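Local coordinates for flagellar hook-associated protein 2 (Bdellovibrio bacteriovorus, PDB 6KTY), which probably caps the tip of the growing flagellar filament, helping flagellin subunits to polymerise there and keeping them from leaking out, at residues F51-I64 with V75-V87. Numbering follows the deposited sequence.
Sequences FPDKDQTQIGVGYI and VYINGSNSTLDGV
Ile-64 and Val-75 pair in the antiparallel beta hairpin 63-68/71-77 of this crystallised fragment of the cap protein, each donating its backbone N to the other's O, and Gly-62 with Ile-77 forms the next hydrogen-bonded pair. The chain turns a corner at Gly-62; before it, the loop 51-60 lies along the start of helix 84-94. Away from the strands, a separate backbone bond joins Ile-59 N to Ser-82 O at 2.8 Å.

Leu-84, followed outward, joins loop and helix. Its CB lies 4.1 Å from Lys-54 CA; CG, anti to the carbonyl carbon (chi1 -77°), reaches the Phe-51 ring at CG and CD1. CD1 touches Phe-51 CB and CD1, while CD2 sits over the ring face, 3.9 Å from the centroid and only 17° off the normal, a CH-pi contact. CD2 also meets Ile-59 CG2. Ile-59 CD1 and Val-87 CG2 then touch tip to tip at 3.6 Å, and Val-87 CG1 meets Ile-64 CD1, so the helix's apolar side ties the loop to the hairpin. Phe-113 and Leu-115 of strand 113-119 contact Leu-84 and Val-87, respectively.

The helix start has its own polar fittings. Thr-83 is the N-cap, its OG1 accepting from Gly-86 N. Lys-54 O takes a bond from Asp-85 N (3.0 Å), and the two side chains run alongside each other into a weak, long salt bridge from Lys-54 NZ to Asp-85 OD2; the other oxygen, OD1, forms a salt bridge with Lys-89. Asp-53 OD1 shapes the loop as an Asx motif: Thr-57 N meets its syn lone pair in a nearly straight bond, whereas Gln-56 N comes from 45° above the carboxylate plane. A water accepts from Leu-84 N at 2.9 Å and lies 2.6 Å from Thr-57 O.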
# COMPACT_ATOMS: atom_id res chain seq x y z
N PHE A 51 9.84 16.87 -28.09
CA PHE A 51 10.71 17.74 -28.87
C PHE A 51 12.15 17.50 -28.48
O PHE A 51 12.42 17.12 -27.31
CB PHE A 51 10.34 19.20 -28.61
CG PHE A 51 9.10 19.64 -29.33
CD1 PHE A 51 7.84 19.23 -28.91
CD2 PHE A 51 9.20 20.48 -30.44
CE1 PHE A 51 6.70 19.64 -29.60
CE2 PHE A 51 8.04 20.89 -31.13
CZ PHE A 51 6.81 20.45 -30.73
N PRO A 52 13.09 17.74 -29.41
CA PRO A 52 14.48 17.48 -29.09
C PRO A 52 15.08 18.50 -28.14
O PRO A 52 16.15 18.27 -27.61
CB PRO A 52 15.19 17.49 -30.46
CG PRO A 52 14.34 18.37 -31.34
CD PRO A 52 12.91 18.21 -30.80
N ASP A 53 14.42 19.63 -27.95
CA ASP A 53 14.94 20.69 -27.10
C ASP A 53 13.72 21.53 -26.71
O ASP A 53 12.65 21.40 -27.33
CB ASP A 53 15.96 21.53 -27.86
CG ASP A 53 15.34 22.25 -29.04
OD1 ASP A 53 14.62 23.24 -28.83
OD2 ASP A 53 15.58 21.81 -30.18
N LYS A 54 13.90 22.39 -25.72
CA LYS A 54 12.81 23.25 -25.28
C LYS A 54 13.10 24.71 -25.55
O LYS A 54 12.30 25.58 -25.20
CB LYS A 54 12.53 23.03 -23.78
CG LYS A 54 13.56 23.60 -22.81
CD LYS A 54 13.08 23.31 -21.40
CE LYS A 54 14.03 23.76 -20.32
NZ LYS A 54 14.57 25.13 -20.52
N ASP A 55 14.25 24.99 -26.16
CA ASP A 55 14.71 26.37 -26.28
C ASP A 55 15.20 26.77 -27.66
O ASP A 55 15.73 27.85 -27.80
CB ASP A 55 15.82 26.63 -25.25
CG ASP A 55 17.06 25.79 -25.51
OD1 ASP A 55 16.98 24.81 -26.28
OD2 ASP A 55 18.12 26.12 -24.94
N GLN A 56 15.02 25.92 -28.68
CA GLN A 56 15.47 26.24 -30.04
C GLN A 56 14.42 25.92 -31.12
O GLN A 56 14.18 26.72 -32.01
CB GLN A 56 16.76 25.48 -30.35
CG GLN A 56 17.90 25.83 -29.42
CD GLN A 56 19.08 24.89 -29.57
OE1 GLN A 56 19.76 24.89 -30.59
NE2 GLN A 56 19.34 24.09 -28.53
N THR A 57 13.84 24.73 -31.05
CA THR A 57 12.93 24.25 -32.08
C THR A 57 11.65 25.01 -31.90
O THR A 57 11.11 25.07 -30.79
CB THR A 57 12.66 22.73 -31.93
OG1 THR A 57 13.91 22.02 -32.08
CG2 THR A 57 11.64 22.24 -32.97
N GLN A 58 11.21 25.67 -32.96
CA GLN A 58 10.07 26.58 -32.88
C GLN A 58 8.82 25.88 -33.39
O GLN A 58 8.88 25.14 -34.39
CB GLN A 58 10.35 27.86 -33.68
CG GLN A 58 11.61 28.56 -33.18
CD GLN A 58 11.50 30.04 -33.17
OE1 GLN A 58 11.80 30.68 -34.18
NE2 GLN A 58 11.05 30.62 -32.03
N ILE A 59 7.70 26.09 -32.69
CA ILE A 59 6.44 25.44 -33.09
C ILE A 59 5.54 26.29 -34.00
O ILE A 59 4.48 25.82 -34.44
CB ILE A 59 5.65 24.92 -31.88
CG1 ILE A 59 4.93 26.03 -31.07
CG2 ILE A 59 6.56 24.15 -30.95
CD1 ILE A 59 3.79 25.45 -30.16
N GLY A 60 5.95 27.53 -34.27
CA GLY A 60 5.23 28.41 -35.17
C GLY A 60 4.44 29.55 -34.52
O GLY A 60 4.53 29.80 -33.32
N VAL A 61 3.64 30.23 -35.34
CA VAL A 61 2.87 31.36 -34.89
C VAL A 61 1.40 31.05 -35.12
O VAL A 61 1.04 30.35 -36.07
CB VAL A 61 3.29 32.66 -35.63
CG1 VAL A 61 3.26 32.48 -37.16
CG2 VAL A 61 2.43 33.83 -35.22
N GLY A 62 0.56 31.55 -34.24
CA GLY A 62 -0.88 31.42 -34.40
C GLY A 62 -1.50 31.41 -33.03
O GLY A 62 -1.25 32.34 -32.26
N TYR A 63 -2.26 30.35 -32.73
CA TYR A 63 -2.85 30.20 -31.41
C TYR A 63 -3.16 28.76 -31.00
O TYR A 63 -3.23 27.84 -31.84
CB TYR A 63 -4.12 31.06 -31.28
CG TYR A 63 -5.32 30.60 -32.09
CD1 TYR A 63 -6.18 29.59 -31.63
CD2 TYR A 63 -5.63 31.20 -33.29
CE1 TYR A 63 -7.30 29.18 -32.37
CE2 TYR A 63 -6.74 30.80 -34.03
CZ TYR A 63 -7.57 29.80 -33.56
OH TYR A 63 -8.66 29.41 -34.31
N ILE A 64 -3.34 28.58 -29.70
CA ILE A 64 -3.82 27.31 -29.17
C ILE A 64 -5.17 27.58 -28.51
O ILE A 64 -5.30 28.53 -27.73
CB ILE A 64 -2.83 26.68 -28.18
CG1 ILE A 64 -1.52 26.32 -28.88
CG2 ILE A 64 -3.40 25.42 -27.54
CD1 ILE A 64 -0.39 26.11 -27.90
N VAL A 75 -5.15 31.21 -26.84
CA VAL A 75 -3.86 31.79 -26.43
C VAL A 75 -2.97 31.99 -27.67
O VAL A 75 -2.70 31.04 -28.40
CB VAL A 75 -3.13 30.89 -25.39
CG1 VAL A 75 -1.68 31.32 -25.19
CG2 VAL A 75 -3.89 30.91 -24.05
N TYR A 76 -2.56 33.23 -27.88
CA TYR A 76 -1.83 33.64 -29.08
C TYR A 76 -0.34 33.33 -28.96
O TYR A 76 0.35 33.84 -28.07
CB TYR A 76 -2.00 35.14 -29.32
CG TYR A 76 -3.45 35.61 -29.36
CD1 TYR A 76 -4.42 34.93 -30.11
CD2 TYR A 76 -3.86 36.73 -28.63
CE1 TYR A 76 -5.76 35.36 -30.14
CE2 TYR A 76 -5.18 37.16 -28.65
CZ TYR A 76 -6.12 36.48 -29.41
OH TYR A 76 -7.43 36.92 -29.45
N ILE A 77 0.15 32.53 -29.90
CA ILE A 77 1.57 32.16 -29.92
C ILE A 77 2.34 33.01 -30.93
O ILE A 77 2.13 32.95 -32.14
CB ILE A 77 1.74 30.68 -30.16
CG1 ILE A 77 1.03 29.92 -29.01
CG2 ILE A 77 3.23 30.31 -30.24
CD1 ILE A 77 1.47 30.39 -27.63
N ASN A 78 3.20 33.84 -30.37
CA ASN A 78 4.01 34.74 -31.12
C ASN A 78 5.28 34.02 -31.60
O ASN A 78 6.02 33.45 -30.80
CB ASN A 78 4.32 35.92 -30.23
CG ASN A 78 5.12 36.95 -30.91
OD1 ASN A 78 5.89 36.64 -31.82
ND2 ASN A 78 4.97 38.19 -30.48
N GLY A 79 5.51 34.05 -32.91
CA GLY A 79 6.72 33.48 -33.51
C GLY A 79 7.99 33.95 -32.84
O GLY A 79 8.97 33.21 -32.78
N SER A 80 7.98 35.17 -32.29
CA SER A 80 9.13 35.71 -31.54
C SER A 80 9.75 34.68 -30.63
O SER A 80 10.97 34.60 -30.53
CB SER A 80 8.72 36.91 -30.66
OG SER A 80 9.48 36.98 -29.45
N ASN A 81 8.89 33.92 -29.95
CA ASN A 81 9.34 32.94 -29.00
C ASN A 81 8.34 31.79 -28.85
O ASN A 81 7.58 31.69 -27.88
CB ASN A 81 9.64 33.61 -27.65
CG ASN A 81 10.44 32.70 -26.73
OD1 ASN A 81 10.65 31.50 -27.03
ND2 ASN A 81 10.93 33.25 -25.62
N SER A 82 8.35 30.92 -29.86
CA SER A 82 7.50 29.74 -29.88
C SER A 82 8.30 28.44 -29.67
O SER A 82 7.96 27.37 -30.19
CB SER A 82 6.65 29.71 -31.17
OG SER A 82 7.41 29.82 -32.36
N THR A 83 9.36 28.53 -28.88
CA THR A 83 10.00 27.33 -28.35
C THR A 83 9.03 26.76 -27.30
O THR A 83 8.13 27.45 -26.84
CB THR A 83 11.33 27.66 -27.67
OG1 THR A 83 11.08 28.55 -26.58
CG2 THR A 83 12.32 28.36 -28.67
N LEU A 84 9.22 25.50 -26.89
CA LEU A 84 8.35 24.92 -25.87
C LEU A 84 8.38 25.80 -24.64
O LEU A 84 7.35 26.05 -24.04
CB LEU A 84 8.77 23.53 -25.49
CG LEU A 84 8.43 22.36 -26.45
CD1 LEU A 84 8.59 21.09 -25.61
CD2 LEU A 84 7.06 22.48 -27.09
N ASP A 85 9.57 26.28 -24.30
CA ASP A 85 9.70 27.21 -23.19
C ASP A 85 8.92 28.52 -23.39
O ASP A 85 8.29 28.98 -22.45
CB ASP A 85 11.15 27.48 -22.88
CG ASP A 85 11.44 27.22 -21.44
OD1 ASP A 85 11.58 28.22 -20.67
OD2 ASP A 85 11.38 26.00 -21.08
N GLY A 86 8.99 29.11 -24.59
CA GLY A 86 8.24 30.35 -24.87
C GLY A 86 6.73 30.16 -24.78
O GLY A 86 6.01 31.00 -24.26
N VAL A 87 6.25 29.04 -25.30
CA VAL A 87 4.86 28.73 -25.30
C VAL A 87 4.34 28.50 -23.89
O VAL A 87 3.28 28.98 -23.49
CB VAL A 87 4.59 27.48 -26.13
CG1 VAL A 87 3.14 27.05 -25.92
CG2 VAL A 87 4.90 27.77 -27.65
O HOH W 1 11.29 24.08 -28.36